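Post-proline cleaving enzyme (Rickettsia typhi, PDB 4HVT) probably acts as a serine-type oligopeptidase of the prolyl oligopeptidase family, cutting short peptides on the carboxyl side of proline. Local coordinates at residues E208-Y219 with K232-V243; L570-Q578 with K625-S633. All coordinates share one frame; numbering follows the deposited sequence.

Contact 1 (E208-Y219 with K232-V243)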
loop_
_atom_site.group_PDB
_atom_site.type_symbol
_atom_site.label_atom_id
_atom_site.label_comp_id
_atom_site.label_asym_id
_atom_site.label_seq_id
_atom_site.Cartn_x
_atom_site.Cartn_y
_atom_site.Cartn_z
ATOM N N GLU A 208 12.237 -19.493 12.846
ATOM C CA GLU A 208 11.282 -19.798 11.770
ATOM C C GLU A 208 10.982 -18.542 10.973
ATOM O O GLU A 208 9.846 -18.115 10.839
ATOM C CB GLU A 208 10.002 -20.416 12.313
ATOM C CG GLU A 208 10.213 -21.809 12.842
ATOM C CD GLU A 208 8.969 -22.444 13.398
ATOM O OE1 GLU A 208 8.178 -21.726 14.069
ATOM O OE2 GLU A 208 8.811 -23.678 13.176
ATOM N N ILE A 209 12.053 -17.952 10.440
ATOM C CA ILE A 209 11.979 -16.726 9.640
ATOM C C ILE A 209 12.962 -16.821 8.473
ATOM O O ILE A 209 13.946 -17.546 8.545
ATOM C CB ILE A 209 12.238 -15.431 10.455
ATOM C CG1 ILE A 209 13.562 -15.538 11.191
ATOM C CG2 ILE A 209 11.101 -15.207 11.433
ATOM C CD1 ILE A 209 13.975 -14.253 11.884
ATOM N N THR A 210 12.668 -16.097 7.396
ATOM C CA THR A 210 13.547 -16.020 6.245
ATOM C C THR A 210 14.565 -14.924 6.508
ATOM O O THR A 210 14.501 -14.204 7.504
ATOM C CB THR A 210 12.794 -15.670 4.964
ATOM O OG1 THR A 210 12.288 -14.338 5.062
ATOM C CG2 THR A 210 11.609 -16.639 4.737
ATOM N N SER A 211 15.487 -14.748 5.556
ATOM C CA SER A 211 16.459 -13.664 5.620
ATOM C C SER A 211 15.850 -12.292 5.490
ATOM O O SER A 211 16.501 -11.259 5.861
ATOM C CB SER A 211 17.505 -13.856 4.521
ATOM O OG SER A 211 18.316 -14.966 4.892
ATOM N N SER A 212 14.599 -12.234 4.998
ATOM C CA SER A 212 13.846 -10.987 4.911
ATOM C C SER A 212 13.014 -10.775 6.202
ATOM O O SER A 212 12.296 -9.750 6.344
ATOM C CB SER A 212 12.894 -11.031 3.678
ATOM O OG SER A 212 13.664 -11.099 2.468
ATOM N N LEU A 213 13.121 -11.744 7.121
ATOM C CA LEU A 213 12.592 -11.732 8.489
ATOM C C LEU A 213 11.090 -12.015 8.550
ATOM O O LEU A 213 10.505 -11.897 9.615
ATOM C CB LEU A 213 12.991 -10.482 9.300
ATOM C CG LEU A 213 14.472 -10.105 9.277
ATOM C CD1 LEU A 213 14.738 -8.843 10.096
ATOM C CD2 LEU A 213 15.357 -11.233 9.699
ATOM N N TYR A 214 10.515 -12.480 7.452
ATOM C CA TYR A 214 9.112 -12.923 7.439
ATOM C C TYR A 214 9.037 -14.359 7.945
ATOM O O TYR A 214 9.986 -15.133 7.809
ATOM C CB TYR A 214 8.505 -12.835 6.044
ATOM C CG TYR A 214 8.406 -11.447 5.526
ATOM C CD1 TYR A 214 7.505 -10.567 6.093
ATOM C CD2 TYR A 214 9.234 -10.986 4.503
ATOM C CE1 TYR A 214 7.432 -9.247 5.649
ATOM C CE2 TYR A 214 9.180 -9.645 4.087
ATOM C CZ TYR A 214 8.281 -8.799 4.662
ATOM O OH TYR A 214 8.148 -7.485 4.227
ATOM N N PRO A 215 7.885 -14.748 8.485
ATOM C CA PRO A 215 7.720 -16.179 8.850
ATOM C C PRO A 215 7.997 -17.118 7.679
ATOM O O PRO A 215 7.514 -16.863 6.548
ATOM C CB PRO A 215 6.253 -16.273 9.245
ATOM C CG PRO A 215 5.886 -14.859 9.679
ATOM C CD PRO A 215 6.651 -13.963 8.712
ATOM N N ASN A 216 8.755 -18.185 7.948
ATOM C CA ASN A 216 9.056 -19.157 6.930
ATOM C C ASN A 216 8.172 -20.425 6.956
ATOM O O ASN A 216 8.346 -21.305 6.109
ATOM C CB ASN A 216 10.529 -19.583 6.977
ATOM C CG ASN A 216 10.839 -20.504 8.157
ATOM O OD1 ASN A 216 10.094 -20.598 9.131
ATOM N ND2 ASN A 216 11.948 -21.194 8.073
ATOM N N SER A 217 7.239 -20.503 7.882
ATOM C CA SER A 217 6.469 -21.763 8.066
ATOM C C SER A 217 4.992 -21.560 8.091
ATOM O O SER A 217 4.554 -20.468 8.442
ATOM C CB SER A 217 6.900 -22.439 9.360
ATOM O OG SER A 217 8.287 -22.709 9.348
ATOM N N LEU A 218 4.228 -22.602 7.762
ATOM C CA LEU A 218 2.794 -22.633 7.951
ATOM C C LEU A 218 2.476 -23.732 8.905
ATOM O O LEU A 218 3.064 -24.829 8.796
ATOM C CB LEU A 218 2.106 -22.934 6.609
ATOM C CG LEU A 218 2.221 -21.840 5.520
ATOM C CD1 LEU A 218 1.575 -22.280 4.194
ATOM C CD2 LEU A 218 1.615 -20.540 6.012
ATOM N N TYR A 219 1.590 -23.437 9.831
ATOM C CA TYR A 219 1.060 -24.363 10.837
ATOM C C TYR A 219 -0.463 -24.459 10.723
ATOM O O TYR A 219 -1.175 -23.468 10.400
ATOM C CB TYR A 219 1.390 -23.887 12.236
ATOM C CG TYR A 219 2.829 -24.109 12.699
ATOM C CD1 TYR A 219 3.901 -23.249 12.312
ATOM C CD2 TYR A 219 3.140 -25.158 13.520
ATOM C CE1 TYR A 219 5.178 -23.462 12.750
ATOM C CE2 TYR A 219 4.466 -25.383 13.970
ATOM C CZ TYR A 219 5.469 -24.559 13.599
ATOM O OH TYR A 219 6.756 -24.837 14.092
ATOM N N LYS A 232 3.231 -28.294 11.993
ATOM C CA LYS A 232 3.885 -27.624 10.875
ATOM C C LYS A 232 3.535 -28.342 9.573
ATOM O O LYS A 232 3.737 -29.568 9.465
ATOM C CB LYS A 232 5.408 -27.575 11.044
ATOM C CG LYS A 232 6.040 -26.800 9.891
ATOM C CD LYS A 232 7.516 -26.561 10.058
ATOM C CE LYS A 232 7.817 -25.505 11.016
ATOM N NZ LYS A 232 9.315 -25.275 10.949
ATOM N N LEU A 233 3.050 -27.603 8.583
ATOM C CA LEU A 233 2.729 -28.194 7.283
ATOM C C LEU A 233 3.679 -27.852 6.167
ATOM O O LEU A 233 3.712 -28.574 5.130
ATOM C CB LEU A 233 1.346 -27.762 6.830
ATOM C CG LEU A 233 0.196 -28.229 7.711
ATOM C CD1 LEU A 233 -1.097 -27.876 7.033
ATOM C CD2 LEU A 233 0.245 -29.731 8.034
ATOM N N PHE A 234 4.418 -26.749 6.300
ATOM C CA PHE A 234 5.179 -26.262 5.162
ATOM C C PHE A 234 6.248 -25.326 5.685
ATOM O O PHE A 234 5.995 -24.629 6.651
ATOM C CB PHE A 234 4.296 -25.559 4.121
ATOM C CG PHE A 234 4.984 -25.416 2.800
ATOM C CD1 PHE A 234 5.329 -26.555 2.060
ATOM C CD2 PHE A 234 5.430 -24.166 2.361
ATOM C CE1 PHE A 234 6.058 -26.448 0.849
ATOM C CE2 PHE A 234 6.131 -24.041 1.187
ATOM C CZ PHE A 234 6.449 -25.168 0.420
ATOM N N GLU A 235 7.440 -25.383 5.068
ATOM C CA GLU A 235 8.526 -24.464 5.405
ATOM C C GLU A 235 9.265 -24.072 4.152
ATOM O O GLU A 235 9.464 -24.908 3.248
ATOM C CB GLU A 235 9.487 -25.068 6.424
ATOM C CG GLU A 235 10.595 -24.128 6.846
ATOM C CD GLU A 235 11.662 -24.821 7.709
ATOM O OE1 GLU A 235 11.292 -25.582 8.617
ATOM O OE2 GLU A 235 12.861 -24.589 7.468
ATOM N N VAL A 236 9.601 -22.791 4.014
ATOM C CA VAL A 236 10.440 -22.385 2.878
ATOM C C VAL A 236 11.900 -22.167 3.292
ATOM O O VAL A 236 12.211 -21.860 4.458
ATOM C CB VAL A 236 9.913 -21.083 2.201
ATOM C CG1 VAL A 236 8.527 -21.268 1.598
ATOM C CG2 VAL A 236 9.930 -19.931 3.167
ATOM N N PRO A 237 12.833 -22.269 2.313
ATOM C CA PRO A 237 14.219 -21.925 2.624
ATOM C C PRO A 237 14.399 -20.484 3.105
ATOM O O PRO A 237 13.624 -19.580 2.764
ATOM C CB PRO A 237 14.943 -22.124 1.261
ATOM C CG PRO A 237 14.078 -23.068 0.494
ATOM C CD PRO A 237 12.677 -22.647 0.909
ATOM N N LYS A 238 15.483 -20.266 3.857
ATOM C CA LYS A 238 15.838 -18.967 4.363
ATOM C C LYS A 238 15.975 -17.917 3.277
ATOM O O LYS A 238 15.729 -16.731 3.525
ATOM C CB LYS A 238 17.222 -19.050 5.111
ATOM C CG LYS A 238 17.081 -18.542 6.516
ATOM C CD LYS A 238 16.235 -19.552 7.297
ATOM C CE LYS A 238 16.803 -19.838 8.672
ATOM N NZ LYS A 238 16.122 -19.011 9.709
ATOM N N GLU A 239 16.383 -18.329 2.073
ATOM C CA GLU A 239 16.663 -17.386 0.993
ATOM C C GLU A 239 15.362 -16.943 0.332
ATOM O O GLU A 239 15.370 -15.976 -0.379
ATOM C CB GLU A 239 17.570 -18.031 -0.088
ATOM C CG GLU A 239 18.976 -18.441 0.409
ATOM C CD GLU A 239 19.065 -19.716 1.266
ATOM O OE1 GLU A 239 18.096 -20.545 1.372
ATOM O OE2 GLU A 239 20.167 -19.830 1.883
ATOM N N TYR A 240 14.258 -17.673 0.555
ATOM C CA TYR A 240 12.946 -17.196 0.042
ATOM C C TYR A 240 12.510 -15.952 0.836
ATOM O O TYR A 240 13.057 -15.654 1.881
ATOM C CB TYR A 240 11.861 -18.280 0.126
ATOM C CG TYR A 240 11.870 -19.343 -0.925
ATOM C CD1 TYR A 240 13.039 -19.799 -1.491
ATOM C CD2 TYR A 240 10.679 -19.877 -1.395
ATOM C CE1 TYR A 240 13.051 -20.804 -2.428
ATOM C CE2 TYR A 240 10.674 -20.830 -2.374
ATOM C CZ TYR A 240 11.873 -21.306 -2.891
ATOM O OH TYR A 240 11.842 -22.290 -3.862
ATOM N N ILE A 241 11.541 -15.214 0.316
ATOM C CA ILE A 241 11.090 -13.982 0.982
ATOM C C ILE A 241 10.065 -14.314 2.059
ATOM O O ILE A 241 10.235 -13.921 3.234
ATOM C CB ILE A 241 10.497 -12.977 -0.010
ATOM C CG1 ILE A 241 11.457 -12.778 -1.211
ATOM C CG2 ILE A 241 10.238 -11.637 0.672
ATOM C CD1 ILE A 241 12.925 -12.546 -0.858
ATOM N N TYR A 242 8.963 -14.982 1.655
ATOM C CA TYR A 242 7.902 -15.270 2.632
ATOM C C TYR A 242 7.067 -16.449 2.133
ATOM O O TYR A 242 7.218 -16.856 0.979
ATOM C CB TYR A 242 7.004 -14.067 2.936
ATOM C CG TYR A 242 6.203 -13.630 1.763
ATOM C CD1 TYR A 242 5.046 -14.325 1.382
ATOM C CD2 TYR A 242 6.605 -12.546 0.985
ATOM C CE1 TYR A 242 4.309 -13.973 0.263
ATOM C CE2 TYR A 242 5.869 -12.191 -0.169
ATOM C CZ TYR A 242 4.721 -12.891 -0.496
ATOM O OH TYR A 242 4.023 -12.615 -1.665
ATOM N N VAL A 243 6.231 -16.982 3.039
ATOM C CA VAL A 243 5.201 -17.945 2.668
ATOM C C VAL A 243 3.853 -17.505 3.219
ATOM O O VAL A 243 3.774 -16.976 4.330
ATOM C CB VAL A 243 5.537 -19.366 3.129
ATOM C CG1 VAL A 243 5.501 -19.545 4.638
ATOM C CG2 VAL A 243 4.560 -20.344 2.516
HETATM O O HOH W 1 14.795 -13.542 2.209
HETATM O O HOH W 2 5.300 -15.402 5.933
#
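Lys232 crosses the Tyr219 ring at the hairpin of strands 217-222 and 231-235, the outer pair of a four-stranded antiparallel sheet in the beta-propeller domain. Its CB sits over the ring face, 4.1 Å from the Tyr219 centroid, a CH-pi contact. With CG anti to the backbone N (chi1 -177°) and a bend at chi3, the chain passes along the ring and delivers NZ to Glu208 OE2 at 2.8 Å. That salt bridge comes in on the anti side, somewhat out of the carboxylate plane, whereas Tyr219 OH takes the syn lone pair of the same oxygen at 2.5 Å. Two donors therefore grip OE2, while Leu204 N and His205 N hold OE1, which fixes the carboxylate at both ends. Lys232 NZ also bridges to Glu235 OE1, reaching it from above the Glu235 carboxylate plane.

Beneath these side chains the strands run antiparallel at 163°. Leu218 N bonds to Phe234 O, and Leu218 O accepts strongly from Leu233 N and weakly from Phe234 N; Leu233 and Phe234 both face Leu218, a classic beta bulge. Leu218 CD1 packs on Val243 CG2 at 3.9 Å, joining this propeller blade to the next, where strand 242-247 begins.

Beyond the strand ends, two loops meet. Lys238 NZ donates to Ile209 O at 2.9 Å, in the carbonyl plane, and also to Asn207 O. Ser211 N reaches Lys238 O at 2.8 Å in a nearly straight bond. Thr210 OG1 accepts from Ser212 N in an ST turn and donates to Ile241 O at 2.8 Å, rising 39° out of that carbonyl's plane.

Contact 2 (L570-Q578 with K625-S633); sequences LLVSVAMTQ and KYAPLENLS
In the alpha/beta-hydrolase domain, the helix 567-578, which follows the probable nucleophile elbow, receives along one side the last residues of helix 617-626 and the 3-10 turn that follows them. Pro628 is the central contact residue: its CA lies 5.4 Å from Val574 CA, and its ring is directed at the helix. Pro628 CG comes to 3.3 Å from Ser573 OG, and Pro628 CD rests 4.0 Å from Leu570 CD1, the two side chains crossing at about a right angle. The Ser573 hydroxyl is hydrogen-bonded to Gly569 O in its own helix, with Leu570 O also within reach.

Val574 turns CG2 to Tyr626, 3.8 Å from CD1, an oblique approach to the ring that Leu570 CD2 shares. The valine's CG1 stands anti to the backbone N (chi1 172°), which leaves CG2 beside that nitrogen and directed at the tyrosine. Farther along, Thr577 CG2 touches Leu632 CD2 at 3.6 Å.

No direct hydrogen bond joins the segments; waters make the polar links. One donates to Thr577 OG1 and Tyr626 O, a second to Thr577 O and Asn631 O, and a third accepts from Gln578 NE2 while donating to Lys625 O. Gln578 NE2 additionally bonds to Gln536. The turn is braced from within: Asn631 ND2 donates to Ala627 O at 3.0 Å, and Glu630 N reaches this oxygen from the opposite face of the carbonyl plane.

Around the contact, helix 536-551 brings Phe539 against Val574 and edge-to-face with Tyr626. Helix 655-664 sends Phe660 to Ser573 and Val663 to Leu632, while strand 585-589 of the central sheet packs against Val572 and Met576.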
loop_
_atom_site.group_PDB
_atom_site.type_symbol
_atom_site.label_atom_id
_atom_site.label_comp_id
_atom_site.label_asym_id
_atom_site.label_seq_id
_atom_site.Cartn_x
_atom_site.Cartn_y
_atom_site.Cartn_z
ATOM N N LEU A 570 13.842 7.082 -1.630
ATOM C CA LEU A 570 15.041 6.992 -2.514
ATOM C C LEU A 570 14.994 7.945 -3.692
ATOM O O LEU A 570 15.928 8.703 -3.952
ATOM C CB LEU A 570 15.268 5.538 -2.990
ATOM C CG LEU A 570 16.383 5.276 -3.955
ATOM C CD1 LEU A 570 17.720 5.708 -3.366
ATOM C CD2 LEU A 570 16.411 3.836 -4.458
ATOM N N LEU A 571 13.852 7.939 -4.379
ATOM C CA LEU A 571 13.613 8.801 -5.510
ATOM C C LEU A 571 13.998 10.249 -5.167
ATOM O O LEU A 571 14.755 10.863 -5.867
ATOM C CB LEU A 571 12.176 8.729 -5.940
ATOM C CG LEU A 571 11.730 9.804 -6.958
ATOM C CD1 LEU A 571 12.486 9.656 -8.264
ATOM C CD2 LEU A 571 10.234 9.721 -7.169
ATOM N N VAL A 572 13.458 10.769 -4.077
ATOM C CA VAL A 572 13.601 12.190 -3.813
ATOM C C VAL A 572 14.967 12.551 -3.210
ATOM O O VAL A 572 15.426 13.646 -3.401
ATOM C CB VAL A 572 12.445 12.811 -2.982
ATOM C CG1 VAL A 572 11.114 12.716 -3.682
ATOM C CG2 VAL A 572 12.414 12.317 -1.554
ATOM N N SER A 573 15.608 11.625 -2.501
ATOM C CA SER A 573 16.962 11.818 -2.065
ATOM C C SER A 573 17.965 11.723 -3.206
ATOM O O SER A 573 18.974 12.437 -3.175
ATOM C CB SER A 573 17.315 10.903 -0.922
ATOM O OG SER A 573 17.204 9.525 -1.256
ATOM N N VAL A 574 17.739 10.839 -4.186
ATOM C CA VAL A 574 18.482 10.887 -5.440
ATOM C C VAL A 574 18.257 12.219 -6.193
ATOM O O VAL A 574 19.217 12.843 -6.666
ATOM C CB VAL A 574 18.162 9.731 -6.368
ATOM C CG1 VAL A 574 18.819 9.978 -7.720
ATOM C CG2 VAL A 574 18.581 8.415 -5.739
ATOM N N ALA A 575 17.008 12.640 -6.316
ATOM C CA ALA A 575 16.675 13.836 -7.065
ATOM C C ALA A 575 17.445 15.029 -6.502
ATOM O O ALA A 575 18.014 15.850 -7.231
ATOM C CB ALA A 575 15.176 14.103 -7.052
ATOM N N MET A 576 17.450 15.161 -5.177
ATOM C CA MET A 576 17.963 16.377 -4.576
ATOM C C MET A 576 19.482 16.355 -4.565
ATOM O O MET A 576 20.117 17.417 -4.529
ATOM C CB MET A 576 17.437 16.542 -3.146
ATOM C CG MET A 576 18.006 15.605 -2.100
ATOM S SD MET A 576 17.450 15.869 -0.393
ATOM C CE MET A 576 18.562 17.105 0.085
ATOM N N THR A 577 20.067 15.156 -4.611
ATOM C CA THR A 577 21.508 15.071 -4.687
ATOM C C THR A 577 22.038 15.150 -6.151
ATOM O O THR A 577 23.094 15.696 -6.376
ATOM C CB THR A 577 22.092 13.842 -3.933
ATOM O OG1 THR A 577 21.502 12.627 -4.421
ATOM C CG2 THR A 577 21.834 13.958 -2.390
ATOM N N GLN A 578 21.353 14.602 -7.144
ATOM C CA GLN A 578 21.763 14.797 -8.560
ATOM C C GLN A 578 21.448 16.122 -9.166
ATOM O O GLN A 578 22.218 16.650 -10.017
ATOM C CB GLN A 578 21.095 13.728 -9.420
ATOM C CG GLN A 578 21.666 12.408 -9.221
ATOM C CD GLN A 578 21.143 11.378 -10.201
ATOM O OE1 GLN A 578 20.196 11.618 -10.918
ATOM N NE2 GLN A 578 21.797 10.252 -10.251
ATOM N N LYS A 625 26.495 5.064 -8.583
ATOM C CA LYS A 625 26.331 6.266 -9.379
ATOM C C LYS A 625 25.188 7.169 -8.869
ATOM O O LYS A 625 25.218 8.409 -9.080
ATOM C CB LYS A 625 26.106 5.968 -10.852
ATOM C CG LYS A 625 27.286 5.351 -11.565
ATOM C CD LYS A 625 26.881 4.978 -12.979
ATOM C CE LYS A 625 27.820 3.936 -13.583
ATOM N NZ LYS A 625 27.243 3.501 -14.897
ATOM N N TYR A 626 24.188 6.566 -8.226
ATOM C CA TYR A 626 23.046 7.326 -7.759
ATOM C C TYR A 626 22.864 7.352 -6.278
ATOM O O TYR A 626 22.157 8.272 -5.780
ATOM C CB TYR A 626 21.737 6.908 -8.430
ATOM C CG TYR A 626 21.196 5.547 -8.032
ATOM C CD1 TYR A 626 20.577 5.368 -6.816
ATOM C CD2 TYR A 626 21.270 4.461 -8.905
ATOM C CE1 TYR A 626 20.053 4.135 -6.446
ATOM C CE2 TYR A 626 20.755 3.218 -8.534
ATOM C CZ TYR A 626 20.109 3.072 -7.329
ATOM O OH TYR A 626 19.606 1.808 -7.017
ATOM N N ALA A 627 23.447 6.391 -5.556
ATOM C CA ALA A 627 23.162 6.245 -4.137
ATOM C C ALA A 627 23.426 7.593 -3.441
ATOM O O ALA A 627 24.515 8.101 -3.558
ATOM C CB ALA A 627 24.008 5.129 -3.536
ATOM N N PRO A 628 22.422 8.159 -2.738
ATOM C CA PRO A 628 22.642 9.543 -2.210
ATOM C C PRO A 628 23.830 9.659 -1.282
ATOM O O PRO A 628 24.572 10.667 -1.354
ATOM C CB PRO A 628 21.313 9.873 -1.489
ATOM C CG PRO A 628 20.333 8.960 -2.087
ATOM C CD PRO A 628 21.054 7.689 -2.540
ATOM N N LEU A 629 24.104 8.644 -0.460
ATOM C CA LEU A 629 25.220 8.782 0.535
ATOM C C LEU A 629 26.563 8.728 -0.133
ATOM O O LEU A 629 27.589 9.170 0.470
ATOM C CB LEU A 629 25.155 7.696 1.617
ATOM C CG LEU A 629 23.887 7.663 2.481
ATOM C CD1 LEU A 629 23.944 6.435 3.385
ATOM C CD2 LEU A 629 23.790 8.915 3.320
ATOM N N GLU A 630 26.592 8.251 -1.381
ATOM C CA GLU A 630 27.815 8.216 -2.203
ATOM C C GLU A 630 27.993 9.452 -3.101
ATOM O O GLU A 630 29.013 9.584 -3.800
ATOM C CB GLU A 630 27.835 6.998 -3.106
ATOM C CG GLU A 630 27.930 5.680 -2.366
ATOM C CD GLU A 630 29.269 5.489 -1.648
ATOM O OE1 GLU A 630 30.335 5.463 -2.321
ATOM O OE2 GLU A 630 29.271 5.381 -0.405
ATOM N N ASN A 631 27.048 10.379 -3.075
ATOM C CA ASN A 631 27.057 11.488 -4.035
ATOM C C ASN A 631 26.676 12.762 -3.289
ATOM O O ASN A 631 25.915 13.559 -3.760
ATOM C CB ASN A 631 26.134 11.218 -5.234
ATOM C CG ASN A 631 26.669 10.095 -6.121
ATOM O OD1 ASN A 631 27.551 10.322 -6.974
ATOM N ND2 ASN A 631 26.225 8.876 -5.856
ATOM N N LEU A 632 27.222 12.924 -2.097
ATOM C CA LEU A 632 27.004 14.128 -1.290
ATOM C C LEU A 632 28.290 14.941 -1.128
ATOM O O LEU A 632 29.322 14.421 -0.774
ATOM C CB LEU A 632 26.554 13.766 0.101
ATOM C CG LEU A 632 25.113 13.497 0.460
ATOM C CD1 LEU A 632 25.087 13.088 1.916
ATOM C CD2 LEU A 632 24.178 14.646 0.264
ATOM N N SER A 633 28.197 16.249 -1.280
ATOM C CA SER A 633 29.377 17.104 -1.113
ATOM C C SER A 633 29.106 18.084 0.007
ATOM O O SER A 633 28.057 18.718 0.007
ATOM C CB SER A 633 29.632 17.854 -2.430
ATOM O OG SER A 633 30.569 18.900 -2.282
HETATM O O HOH W 3 22.750 10.866 -6.112
HETATM O O HOH W 4 25.661 15.983 -4.928
HETATM O O HOH W 5 24.318 10.875 -8.317
#

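The two contacts follow one another along the chain and belong to different domains: contact 1 to the beta-propeller, contact 2 to the alpha/beta-hydrolase domain. Their centres are 34 Å apart and their nearest atoms about 16 Å, so neither touches the other. Contact 2 is tied to the probable active site, because its helix 567-578 follows the elbow carrying Ser566, the likely nucleophile of a triad with Asp649 and His682; Leu570 lies near that elbow without touching it. Contact 1 approaches the hydrolase domain through Ser212, whose side chain touches His605 and Ser606, residues in the interval between the two segments of contact 2.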